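Local coordinates for putative uncharacterized protein (Mycobacterium avium, PDB 2Z6V) that is of unknown function but belongs to the sulfotransferase family and probably transfers a sulfuryl group from PAPS to an acceptor not yet identified, at residues Leu268-Arg273 with Arg330-Tyr336; Leu109-Pro115 with Leu247-Ser253; Ala30-Phe34 with Trp51-Ala56. One frame throughout, in Å; residues are numbered along the deposited sequence.

Contacts 1 and 2 share one five-stranded parallel sheet, ordered 132-134, 244-248, 109-113, 267-272, 331-335. Contact 2 pairs strand 244-248 with the central strand 109-113, and contact 1 pairs strand 267-272 with the outermost strand 331-335. Because strands 109-113 and 267-272 are neighbours, the two contacts touch, their centres about 9 Å apart. Contact 3 joins two N-terminal helices, with its centre about 26 Å from that of contact 2 and about 35 Å from that of contact 1. Along the chain the contacts follow in series, contact 3, then contact 2, then contact 1. The sheet contacts thus build the family's presumed cofactor-binding core, whereas contact 3 belongs to the helical surroundings.

Contact 1: residues Leu268-Arg273 with Arg330-Tyr336; sequences LIWAHR and RFFHMYY
Phe-332 N donates to Leu-268 O and Trp-270 N returns a bond to Phe-332 O, 2.8 Å each, in the zigzag that pairs strands 268-272 and 331-335 in parallel. The pattern repeats as Met-334 N bonds to Trp-270 O and His-272 N to Met-334 O, then closes where Tyr-336 N, at the start of a helix, reaches His-272 O (2.9 Å). At the other end, Leu-268 N to Arg-330 O is weak.

Past the strand ends, Arg-273 and Tyr-336 form a cation-pi stack. The extended chain of Arg-273 runs alongside Tyr-336 and lays its guanidinium flat over the phenol ring, planes 11° apart, with CZ of Arg-273 3.8 Å from the centroid of the Tyr-336 ring. CD of Arg-273 adds a CH-pi contact over the same ring, and Arg-273 NE is salt-bridged to Glu-411.

On one face of the sheet, Trp-270, His-272, Phe-331, His-333 and Tyr-335 form an aromatic cluster. Trp-270 CE3 lies 3.9 Å from Phe-331 CD1, their planes oblique, while His-272 CD2 sits over a face of Tyr-335. The imidazole of His-272 is fixed by Tyr-402, which bonds its ND1, and Phe-406 joins the cluster from outside. Leu-268 extends this face, its CD1 3.5 Å from Phe-331 CE1. The opposite face is apolar, formed by Ile-269, Ala-271, Phe-332 and Met-334: Met-334, bent at its last torsion (chi3 77°), brings CE to 3.5 Å from Ala-271 CB, and Phe-332 meets helix 343-353.

This is the edge of the sulfotransferase sheet. Aromatic ring and carboxylate together appear to orient Arg-273; a sulfate about 5 Å from its side chain, probably from the crystallisation liquor, leaves a role at the anion-binding end of a PAPS site possible.

Contact 2: residues Leu109-Pro115 with Leu247-Ser253; sequences LIVLGMP and LKMPSHS. With PLM (palmitic acid), chain C.
Val-111 and Lys-248 sit side by side on neighbouring parallel strands of the sulfotransferase core, where strand 109-113 runs into what is probably the 5'-phosphosulfate-binding loop, as in other sulfotransferases. Backbone bonds join the strands: Leu-247 N to Leu-109 O, Val-111 N to Leu-247 O, and Met-249 N to Val-111 O at 3.1 Å.

Lys-248 swings CG away from its own backbone N (chi1 178°), laying CG 3.9 Å from Val-111 CB. A bend at chi3 (77°) then carries the amine clear of this contact to Thr-119 OG1, with a bound sulfate about 4 Å from the side chain; the ion is probably from the crystallisation liquor but may mark an anion pocket. On the face occupied by Ile-110 and Leu-247, the imidazole of His-252 crosses Ile-110 at about a right angle, its CD2 3.5 Å from CG2 of Ile-110. Both ring nitrogens are engaged, ND1 with Tyr-227 and NE2 with Asp-191, which fixes the ring's rotation, and Met-249 CE lies over one ring face toward the rim.

Gly-113 has a phi of 138°, tolerated because no CB is there to press on the carbonyl O of Leu-112. The two prolines meet flank to flank, Pro-115 CB to Pro-250 CB at 4.1 Å, and the tail of the bound palmitic acid is modelled near them, though its exact position is doubtful. Ser-253 OG is within hydrogen-bonding distance of both Gly-113 O and Pro-250 O, and Gly-113 N donates in plane to a lone pair of Pro-250 O at 3.2 Å.

Contact 3: residues Ala30-Phe34 with Trp51-Ala56; sequences ADDVF and WREGLA
Ala-30 is the knob of the contact, its methyl seated in a hole lined by Trp-51, Arg-52, Leu-55 and Ala-56 of the second helix. Its CB lies 3.9 Å from Leu-55 CD2, and on another side it stands over the centre of the Arg-52 guanidinium. The Ala-30 carbonyl oxygen, already bonded to Phe-34 N in its own helix, is at the edge of the Trp-51 indole. One turn on, Val-33 and Leu-55 reach toward each other tip to tip, with Val-33 CG1 3.7 Å from Leu-55 CD2.

Trp-51 takes the crowded position, its CG between the backbone N and the carbonyl carbon (chi1 57°), and this turns the indole toward helix 30-41. There its CZ2 approaches CD1 of Phe-34 to 3.5 Å. The ring planes come close to parallel, but the rings are displaced, with little of one above the other.

Helices 30-41 and 50-64 are consecutive helices joined by a short loop and packed crosswise near the N-terminus, their short contacting segments crossing at 112° with axes 9.8 Å apart. Helix 70-96 covers the buried side: Thr-81 touches Val-33, Ala-80 touches Leu-55, and Leu-84 and Arg-87 meet Phe-34 and Trp-51.

The partly exposed flank is polar and looser. Asp-31 and Arg-52 form a salt bridge in which Arg-52 NH2 bonds to Asp-31 OD2 at 2.8 Å. The oxygen lies in the guanidinium plane, yet the nitrogen meets it from above the carboxylate plane, the two flat groups being turned 55° apart. Arg-52 NE makes merely weak bonds, to Asp-31 OD1 at 3.5 Å and to Asp-31 OD2 at 3.4 Å.

Contact 1: residues Leu268-Arg273 with Arg330-Tyr336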
loop_
_atom_site.group_PDB
_atom_site.type_symbol
_atom_site.label_atom_id
_atom_site.label_comp_id
_atom_site.label_asym_id
_atom_site.label_seq_id
_atom_site.Cartn_x
_atom_site.Cartn_y
_atom_site.Cartn_z
ATOM N N LEU A 268 -10.807 -11.048 5.517
ATOM C CA LEU A 268 -10.516 -9.661 5.834
ATOM C C LEU A 268 -10.118 -9.319 7.267
ATOM O O LEU A 268 -10.905 -9.468 8.206
ATOM C CB LEU A 268 -11.724 -8.815 5.430
ATOM C CG LEU A 268 -12.268 -9.059 4.013
ATOM C CD1 LEU A 268 -13.601 -8.335 3.850
ATOM C CD2 LEU A 268 -11.267 -8.585 2.966
ATOM N N ILE A 269 -8.884 -8.851 7.421
ATOM C CA ILE A 269 -8.388 -8.438 8.725
ATOM C C ILE A 269 -8.491 -6.924 8.743
ATOM O O ILE A 269 -7.777 -6.248 8.017
ATOM C CB ILE A 269 -6.909 -8.819 8.934
ATOM C CG1 ILE A 269 -6.738 -10.337 8.881
ATOM C CG2 ILE A 269 -6.420 -8.281 10.269
ATOM C CD1 ILE A 269 -5.312 -10.776 9.010
ATOM N N TRP A 270 -9.398 -6.397 9.550
ATOM C CA TRP A 270 -9.587 -4.957 9.662
ATOM C C TRP A 270 -8.669 -4.455 10.784
ATOM O O TRP A 270 -8.787 -4.888 11.935
ATOM C CB TRP A 270 -11.053 -4.665 10.000
ATOM C CG TRP A 270 -11.480 -3.235 9.841
ATOM C CD1 TRP A 270 -10.693 -2.124 9.937
ATOM C CD2 TRP A 270 -12.818 -2.761 9.629
ATOM N NE1 TRP A 270 -11.458 -0.986 9.801
ATOM C CE2 TRP A 270 -12.765 -1.348 9.612
ATOM C CE3 TRP A 270 -14.058 -3.395 9.455
ATOM C CZ2 TRP A 270 -13.906 -0.554 9.425
ATOM C CZ3 TRP A 270 -15.198 -2.603 9.270
ATOM C CH2 TRP A 270 -15.110 -1.197 9.257
ATOM N N ALA A 271 -7.743 -3.560 10.443
ATOM C CA ALA A 271 -6.798 -3.006 11.424
ATOM C C ALA A 271 -7.349 -1.717 12.027
ATOM O O ALA A 271 -7.743 -0.810 11.303
ATOM C CB ALA A 271 -5.454 -2.738 10.761
ATOM N N HIS A 272 -7.361 -1.643 13.354
ATOM C CA HIS A 272 -7.893 -0.474 14.051
ATOM C C HIS A 272 -6.883 0.291 14.894
ATOM O O HIS A 272 -5.874 -0.253 15.348
ATOM C CB HIS A 272 -9.053 -0.888 14.960
ATOM C CG HIS A 272 -10.177 -1.564 14.241
ATOM N ND1 HIS A 272 -11.024 -0.890 13.389
ATOM C CD2 HIS A 272 -10.572 -2.859 14.223
ATOM C CE1 HIS A 272 -11.895 -1.742 12.876
ATOM N NE2 HIS A 272 -11.641 -2.943 13.365
ATOM N N ARG A 273 -7.189 1.563 15.112
ATOM C CA ARG A 273 -6.361 2.441 15.924
ATOM C C ARG A 273 -7.089 3.763 16.098
ATOM O O ARG A 273 -7.997 4.086 15.324
ATOM C CB ARG A 273 -5.002 2.689 15.259
ATOM C CG ARG A 273 -4.092 3.584 16.091
ATOM C CD ARG A 273 -2.670 3.654 15.555
ATOM N NE ARG A 273 -1.810 4.435 16.439
ATOM C CZ ARG A 273 -0.513 4.656 16.234
ATOM N NH1 ARG A 273 0.095 4.156 15.164
ATOM N NH2 ARG A 273 0.181 5.377 17.106
ATOM N N ARG A 330 -17.087 -11.873 8.677
ATOM C CA ARG A 330 -16.199 -11.902 7.519
ATOM C C ARG A 330 -14.895 -11.152 7.816
ATOM O O ARG A 330 -13.967 -11.144 7.003
ATOM C CB ARG A 330 -16.883 -11.264 6.299
ATOM C CG ARG A 330 -17.983 -12.108 5.653
ATOM C CD ARG A 330 -17.445 -13.432 5.121
ATOM N NE ARG A 330 -16.335 -13.264 4.181
ATOM C CZ ARG A 330 -16.439 -12.743 2.957
ATOM N NH1 ARG A 330 -17.615 -12.325 2.497
ATOM N NH2 ARG A 330 -15.359 -12.648 2.181
ATOM N N PHE A 331 -14.836 -10.532 8.990
ATOM C CA PHE A 331 -13.672 -9.755 9.396
ATOM C C PHE A 331 -13.031 -10.239 10.693
ATOM O O PHE A 331 -13.660 -10.921 11.508
ATOM C CB PHE A 331 -14.058 -8.291 9.623
ATOM C CG PHE A 331 -14.664 -7.617 8.437
ATOM C CD1 PHE A 331 -13.890 -6.817 7.608
ATOM C CD2 PHE A 331 -16.019 -7.756 8.162
ATOM C CE1 PHE A 331 -14.458 -6.158 6.518
ATOM C CE2 PHE A 331 -16.601 -7.104 7.077
ATOM C CZ PHE A 331 -15.818 -6.302 6.252
ATOM N N PHE A 332 -11.764 -9.877 10.866
ATOM C CA PHE A 332 -11.050 -10.166 12.096
ATOM C C PHE A 332 -10.628 -8.771 12.524
ATOM O O PHE A 332 -10.126 -8.005 11.706
ATOM C CB PHE A 332 -9.790 -11.010 11.893
ATOM C CG PHE A 332 -9.048 -11.248 13.175
ATOM C CD1 PHE A 332 -9.392 -12.313 14.004
ATOM C CD2 PHE A 332 -8.109 -10.323 13.630
ATOM C CE1 PHE A 332 -8.821 -12.447 15.270
ATOM C CE2 PHE A 332 -7.531 -10.446 14.896
ATOM C CZ PHE A 332 -7.890 -11.508 15.718
ATOM N N HIS A 333 -10.827 -8.421 13.786
ATOM C CA HIS A 333 -10.446 -7.082 14.196
ATOM C C HIS A 333 -9.154 -7.013 14.969
ATOM O O HIS A 333 -9.033 -7.512 16.084
ATOM C CB HIS A 333 -11.589 -6.420 14.963
ATOM C CG HIS A 333 -12.811 -6.233 14.126
ATOM N ND1 HIS A 333 -13.980 -6.928 14.349
ATOM C CD2 HIS A 333 -13.011 -5.509 13.000
ATOM C CE1 HIS A 333 -14.846 -6.642 13.393
ATOM N NE2 HIS A 333 -14.281 -5.784 12.562
ATOM N N MET A 334 -8.178 -6.382 14.341
ATOM C CA MET A 334 -6.865 -6.227 14.926
ATOM C C MET A 334 -6.715 -4.801 15.449
ATOM O O MET A 334 -6.706 -3.841 14.680
ATOM C CB MET A 334 -5.817 -6.534 13.864
ATOM C CG MET A 334 -4.399 -6.452 14.339
ATOM S SD MET A 334 -3.346 -6.844 12.956
ATOM C CE MET A 334 -3.409 -5.291 12.025
ATOM N N TYR A 335 -6.611 -4.677 16.766
ATOM C CA TYR A 335 -6.477 -3.381 17.412
ATOM C C TYR A 335 -5.023 -3.046 17.684
ATOM O O TYR A 335 -4.244 -3.896 18.118
ATOM C CB TYR A 335 -7.255 -3.372 18.728
ATOM C CG TYR A 335 -8.751 -3.517 18.549
ATOM C CD1 TYR A 335 -9.563 -2.398 18.359
ATOM C CD2 TYR A 335 -9.351 -4.777 18.543
ATOM C CE1 TYR A 335 -10.945 -2.530 18.169
ATOM C CE2 TYR A 335 -10.725 -4.922 18.351
ATOM C CZ TYR A 335 -11.517 -3.798 18.167
ATOM O OH TYR A 335 -12.875 -3.945 17.991
ATOM N N TYR A 336 -4.662 -1.796 17.422
ATOM C CA TYR A 336 -3.304 -1.325 17.655
ATOM C C TYR A 336 -2.883 -1.577 19.103
ATOM O O TYR A 336 -1.781 -2.070 19.367
ATOM C CB TYR A 336 -3.219 0.171 17.357
ATOM C CG TYR A 336 -1.884 0.781 17.689
ATOM C CD1 TYR A 336 -0.734 0.404 16.999
ATOM C CD2 TYR A 336 -1.763 1.731 18.705
ATOM C CE1 TYR A 336 0.508 0.959 17.310
ATOM C CE2 TYR A 336 -0.526 2.289 19.024
ATOM C CZ TYR A 336 0.603 1.900 18.321
ATOM O OH TYR A 336 1.824 2.459 18.617
#

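Contact 2: residues Leu109-Pro115 with Leu247-Ser253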
loop_
_atom_site.group_PDB
_atom_site.type_symbol
_atom_site.label_atom_id
_atom_site.label_comp_id
_atom_site.label_asym_id
_atom_site.label_seq_id
_atom_site.Cartn_x
_atom_site.Cartn_y
_atom_site.Cartn_z
ATOM N N LEU A 109 -5.360 -13.689 2.775
ATOM C CA LEU A 109 -5.476 -12.994 4.043
ATOM C C LEU A 109 -5.168 -11.544 3.697
ATOM O O LEU A 109 -4.065 -11.245 3.256
ATOM C CB LEU A 109 -4.440 -13.564 5.007
ATOM C CG LEU A 109 -4.619 -13.374 6.506
ATOM C CD1 LEU A 109 -6.052 -13.700 6.914
ATOM C CD2 LEU A 109 -3.624 -14.282 7.221
ATOM N N ILE A 110 -6.137 -10.650 3.879
ATOM C CA ILE A 110 -5.950 -9.245 3.518
ATOM C C ILE A 110 -6.196 -8.240 4.641
ATOM O O ILE A 110 -7.279 -8.212 5.230
ATOM C CB ILE A 110 -6.871 -8.862 2.338
ATOM C CG1 ILE A 110 -6.681 -9.845 1.182
ATOM C CG2 ILE A 110 -6.560 -7.447 1.874
ATOM C CD1 ILE A 110 -7.511 -9.522 -0.055
ATOM N N VAL A 111 -5.198 -7.400 4.917
ATOM C CA VAL A 111 -5.304 -6.380 5.968
ATOM C C VAL A 111 -5.710 -5.028 5.370
ATOM O O VAL A 111 -5.083 -4.543 4.432
ATOM C CB VAL A 111 -3.960 -6.203 6.724
ATOM C CG1 VAL A 111 -4.099 -5.121 7.792
ATOM C CG2 VAL A 111 -3.533 -7.523 7.345
ATOM N N LEU A 112 -6.755 -4.422 5.923
ATOM C CA LEU A 112 -7.253 -3.148 5.420
ATOM C C LEU A 112 -7.663 -2.227 6.558
ATOM O O LEU A 112 -7.632 -2.617 7.722
ATOM C CB LEU A 112 -8.451 -3.400 4.500
ATOM C CG LEU A 112 -9.604 -4.215 5.111
ATOM C CD1 LEU A 112 -10.502 -3.307 5.949
ATOM C CD2 LEU A 112 -10.414 -4.872 4.003
ATOM N N GLY A 113 -8.054 -1.007 6.216
ATOM C CA GLY A 113 -8.468 -0.052 7.230
ATOM C C GLY A 113 -7.906 1.326 6.942
ATOM O O GLY A 113 -7.674 1.675 5.786
ATOM N N MET A 114 -7.690 2.118 7.984
ATOM C CA MET A 114 -7.134 3.454 7.796
ATOM C C MET A 114 -5.617 3.360 7.709
ATOM O O MET A 114 -5.011 2.377 8.149
ATOM C CB MET A 114 -7.448 4.364 8.983
ATOM C CG MET A 114 -8.899 4.507 9.374
ATOM S SD MET A 114 -9.053 5.597 10.823
ATOM C CE MET A 114 -8.441 4.503 12.137
ATOM N N PRO A 115 -4.980 4.378 7.109
ATOM C CA PRO A 115 -3.517 4.323 7.037
ATOM C C PRO A 115 -3.023 4.766 8.417
ATOM O O PRO A 115 -3.779 5.373 9.183
ATOM C CB PRO A 115 -3.188 5.332 5.938
ATOM C CG PRO A 115 -4.298 6.337 6.065
ATOM C CD PRO A 115 -5.516 5.468 6.269
ATOM N N LEU A 247 -1.833 -10.358 2.297
ATOM C CA LEU A 247 -1.728 -9.051 1.666
ATOM C C LEU A 247 -2.143 -7.919 2.576
ATOM O O LEU A 247 -2.840 -8.135 3.572
ATOM C CB LEU A 247 -2.590 -9.020 0.409
ATOM C CG LEU A 247 -2.338 -10.196 -0.529
ATOM C CD1 LEU A 247 -3.454 -10.304 -1.556
ATOM C CD2 LEU A 247 -0.989 -10.009 -1.190
ATOM N N LYS A 248 -1.705 -6.713 2.214
ATOM C CA LYS A 248 -2.018 -5.511 2.969
ATOM C C LYS A 248 -2.046 -4.255 2.105
ATOM O O LYS A 248 -1.296 -4.129 1.140
ATOM C CB LYS A 248 -1.006 -5.303 4.101
ATOM C CG LYS A 248 -1.248 -4.030 4.901
ATOM C CD LYS A 248 -0.430 -3.957 6.184
ATOM C CE LYS A 248 1.022 -3.581 5.924
ATOM N NZ LYS A 248 1.786 -3.382 7.197
ATOM N N MET A 249 -2.933 -3.338 2.479
ATOM C CA MET A 249 -3.101 -2.037 1.841
ATOM C C MET A 249 -4.297 -1.370 2.492
ATOM O O MET A 249 -5.425 -1.836 2.361
ATOM C CB MET A 249 -3.347 -2.139 0.336
ATOM C CG MET A 249 -3.517 -0.763 -0.295
ATOM S SD MET A 249 -3.675 -0.722 -2.084
ATOM C CE MET A 249 -5.456 -0.658 -2.292
ATOM N N PRO A 250 -4.061 -0.269 3.222
ATOM C CA PRO A 250 -5.147 0.451 3.894
ATOM C C PRO A 250 -6.354 0.764 3.014
ATOM O O PRO A 250 -7.480 0.414 3.369
ATOM C CB PRO A 250 -4.453 1.710 4.418
ATOM C CG PRO A 250 -3.082 1.206 4.767
ATOM C CD PRO A 250 -2.744 0.286 3.597
ATOM N N SER A 251 -6.130 1.399 1.864
ATOM C CA SER A 251 -7.241 1.761 0.980
ATOM C C SER A 251 -8.031 0.589 0.396
ATOM O O SER A 251 -8.932 0.797 -0.415
ATOM C CB SER A 251 -6.777 2.699 -0.151
ATOM O OG SER A 251 -5.696 2.150 -0.880
ATOM N N HIS A 252 -7.698 -0.637 0.793
ATOM C CA HIS A 252 -8.470 -1.789 0.335
ATOM C C HIS A 252 -9.853 -1.553 0.952
ATOM O O HIS A 252 -10.876 -1.976 0.420
ATOM C CB HIS A 252 -7.905 -3.105 0.880
ATOM C CG HIS A 252 -6.902 -3.764 -0.013
ATOM N ND1 HIS A 252 -7.090 -3.907 -1.370
ATOM C CD2 HIS A 252 -5.734 -4.391 0.272
ATOM C CE1 HIS A 252 -6.084 -4.596 -1.882
ATOM N NE2 HIS A 252 -5.248 -4.904 -0.907
ATOM N N SER A 253 -9.862 -0.866 2.090
ATOM C CA SER A 253 -11.095 -0.542 2.797
ATOM C C SER A 253 -11.975 0.347 1.920
ATOM O O SER A 253 -13.181 0.152 1.825
ATOM C CB SER A 253 -10.767 0.187 4.102
ATOM O OG SER A 253 -9.909 1.290 3.859
HETATM C C1 PLM C . -2.236 10.154 -0.747
HETATM O O1 PLM C . -3.082 11.064 -0.883
HETATM O O2 PLM C . -1.459 9.737 -1.632
HETATM C C2 PLM C . -2.133 9.484 0.626
HETATM C C3 PLM C . -3.510 9.064 1.143
HETATM C C4 PLM C . -3.428 8.273 2.450
HETATM C C5 PLM C . -2.628 6.979 2.280
HETATM C C6 PLM C . -1.119 7.229 2.337
HETATM C C7 PLM C . -0.358 5.995 1.853
HETATM C C8 PLM C . -0.478 5.847 0.335
HETATM C C9 PLM C . -0.653 4.375 -0.039
HETATM C CA PLM C . 0.430 3.502 0.600
HETATM C CB PLM C . 0.001 2.034 0.655
HETATM C CC PLM C . -1.335 1.909 1.389
HETATM C CD PLM C . -2.501 2.268 0.466
HETATM C CE PLM C . -3.759 2.662 1.243
HETATM C CF PLM C . -3.511 3.953 2.027
HETATM C CG PLM C . -4.784 4.463 2.703
#

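Contact 3: residues Ala30-Phe34 with Trp51-Ala56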
loop_
_atom_site.group_PDB
_atom_site.type_symbol
_atom_site.label_atom_id
_atom_site.label_comp_id
_atom_site.label_asym_id
_atom_site.label_seq_id
_atom_site.Cartn_x
_atom_site.Cartn_y
_atom_site.Cartn_z
ATOM N N ALA A 30 -0.012 10.821 -21.773
ATOM C CA ALA A 30 0.113 9.490 -21.205
ATOM C C ALA A 30 0.733 8.553 -22.233
ATOM O O ALA A 30 1.469 7.628 -21.880
ATOM C CB ALA A 30 -1.250 8.971 -20.789
ATOM N N ASP A 31 0.440 8.795 -23.509
ATOM C CA ASP A 31 0.982 7.952 -24.572
ATOM C C ASP A 31 2.494 8.117 -24.713
ATOM O O ASP A 31 3.186 7.181 -25.116
ATOM C CB ASP A 31 0.288 8.254 -25.904
ATOM C CG ASP A 31 -1.162 7.784 -25.933
ATOM O OD1 ASP A 31 -1.422 6.595 -25.627
ATOM O OD2 ASP A 31 -2.043 8.603 -26.271
ATOM N N ASP A 32 3.004 9.304 -24.387
ATOM C CA ASP A 32 4.441 9.553 -24.461
ATOM C C ASP A 32 5.116 8.730 -23.379
ATOM O O ASP A 32 6.182 8.149 -23.593
ATOM C CB ASP A 32 4.762 11.033 -24.237
ATOM C CG ASP A 32 4.274 11.921 -25.373
ATOM O OD1 ASP A 32 4.454 11.545 -26.557
ATOM O OD2 ASP A 32 3.725 13.004 -25.073
ATOM N N VAL A 33 4.488 8.696 -22.207
ATOM C CA VAL A 33 4.996 7.928 -21.082
ATOM C C VAL A 33 5.019 6.463 -21.519
ATOM O O VAL A 33 5.974 5.731 -21.253
ATOM C CB VAL A 33 4.076 8.096 -19.847
ATOM C CG1 VAL A 33 4.491 7.144 -18.734
ATOM C CG2 VAL A 33 4.138 9.527 -19.356
ATOM N N PHE A 34 3.965 6.046 -22.211
ATOM C CA PHE A 34 3.883 4.680 -22.683
ATOM C C PHE A 34 5.047 4.370 -23.616
ATOM O O PHE A 34 5.692 3.326 -23.479
ATOM C CB PHE A 34 2.568 4.435 -23.417
ATOM C CG PHE A 34 2.392 3.017 -23.877
ATOM C CD1 PHE A 34 1.711 2.098 -23.093
ATOM C CD2 PHE A 34 2.925 2.592 -25.090
ATOM C CE1 PHE A 34 1.561 0.769 -23.512
ATOM C CE2 PHE A 34 2.783 1.267 -25.519
ATOM C CZ PHE A 34 2.101 0.355 -24.730
ATOM N N TRP A 51 -5.129 1.658 -17.811
ATOM C CA TRP A 51 -4.043 2.442 -17.239
ATOM C C TRP A 51 -4.042 3.904 -17.649
ATOM O O TRP A 51 -3.623 4.770 -16.888
ATOM C CB TRP A 51 -2.701 1.837 -17.651
ATOM C CG TRP A 51 -2.540 1.747 -19.144
ATOM C CD1 TRP A 51 -2.915 0.712 -19.944
ATOM C CD2 TRP A 51 -2.005 2.756 -20.016
ATOM N NE1 TRP A 51 -2.648 1.007 -21.259
ATOM C CE2 TRP A 51 -2.092 2.257 -21.334
ATOM C CE3 TRP A 51 -1.464 4.035 -19.812
ATOM C CZ2 TRP A 51 -1.658 2.991 -22.448
ATOM C CZ3 TRP A 51 -1.032 4.766 -20.920
ATOM C CH2 TRP A 51 -1.133 4.239 -22.221
ATOM N N ARG A 52 -4.516 4.168 -18.857
ATOM C CA ARG A 52 -4.503 5.507 -19.412
ATOM C C ARG A 52 -5.256 6.607 -18.687
ATOM O O ARG A 52 -4.715 7.689 -18.487
ATOM C CB ARG A 52 -4.960 5.458 -20.867
ATOM C CG ARG A 52 -4.670 6.740 -21.609
ATOM C CD ARG A 52 -4.943 6.629 -23.098
ATOM N NE ARG A 52 -4.197 7.655 -23.825
ATOM C CZ ARG A 52 -4.323 8.969 -23.624
ATOM N NH1 ARG A 52 -5.174 9.435 -22.715
ATOM N NH2 ARG A 52 -3.582 9.822 -24.323
ATOM N N GLU A 53 -6.492 6.354 -18.283
ATOM C CA GLU A 53 -7.253 7.413 -17.634
ATOM C C GLU A 53 -6.546 8.058 -16.439
ATOM O O GLU A 53 -6.441 9.285 -16.373
ATOM C CB GLU A 53 -8.643 6.912 -17.229
ATOM C CG GLU A 53 -9.490 7.998 -16.598
ATOM C CD GLU A 53 -10.958 7.637 -16.489
ATOM O OE1 GLU A 53 -11.283 6.433 -16.362
ATOM O OE2 GLU A 53 -11.788 8.574 -16.513
ATOM N N GLY A 54 -6.059 7.238 -15.507
ATOM C CA GLY A 54 -5.374 7.758 -14.338
ATOM C C GLY A 54 -4.046 8.432 -14.648
ATOM O O GLY A 54 -3.742 9.507 -14.108
ATOM N N LEU A 55 -3.241 7.812 -15.512
ATOM C CA LEU A 55 -1.951 8.392 -15.871
ATOM C C LEU A 55 -2.152 9.764 -16.524
ATOM O O LEU A 55 -1.368 10.689 -16.287
ATOM C CB LEU A 55 -1.182 7.464 -16.816
ATOM C CG LEU A 55 0.199 7.955 -17.282
ATOM C CD1 LEU A 55 1.106 8.229 -16.084
ATOM C CD2 LEU A 55 0.829 6.918 -18.193
ATOM N N ALA A 56 -3.205 9.902 -17.330
ATOM C CA ALA A 56 -3.479 11.176 -17.998
ATOM C C ALA A 56 -3.746 12.300 -16.989
ATOM O O ALA A 56 -3.357 13.446 -17.214
ATOM C CB ALA A 56 -4.657 11.032 -18.953
#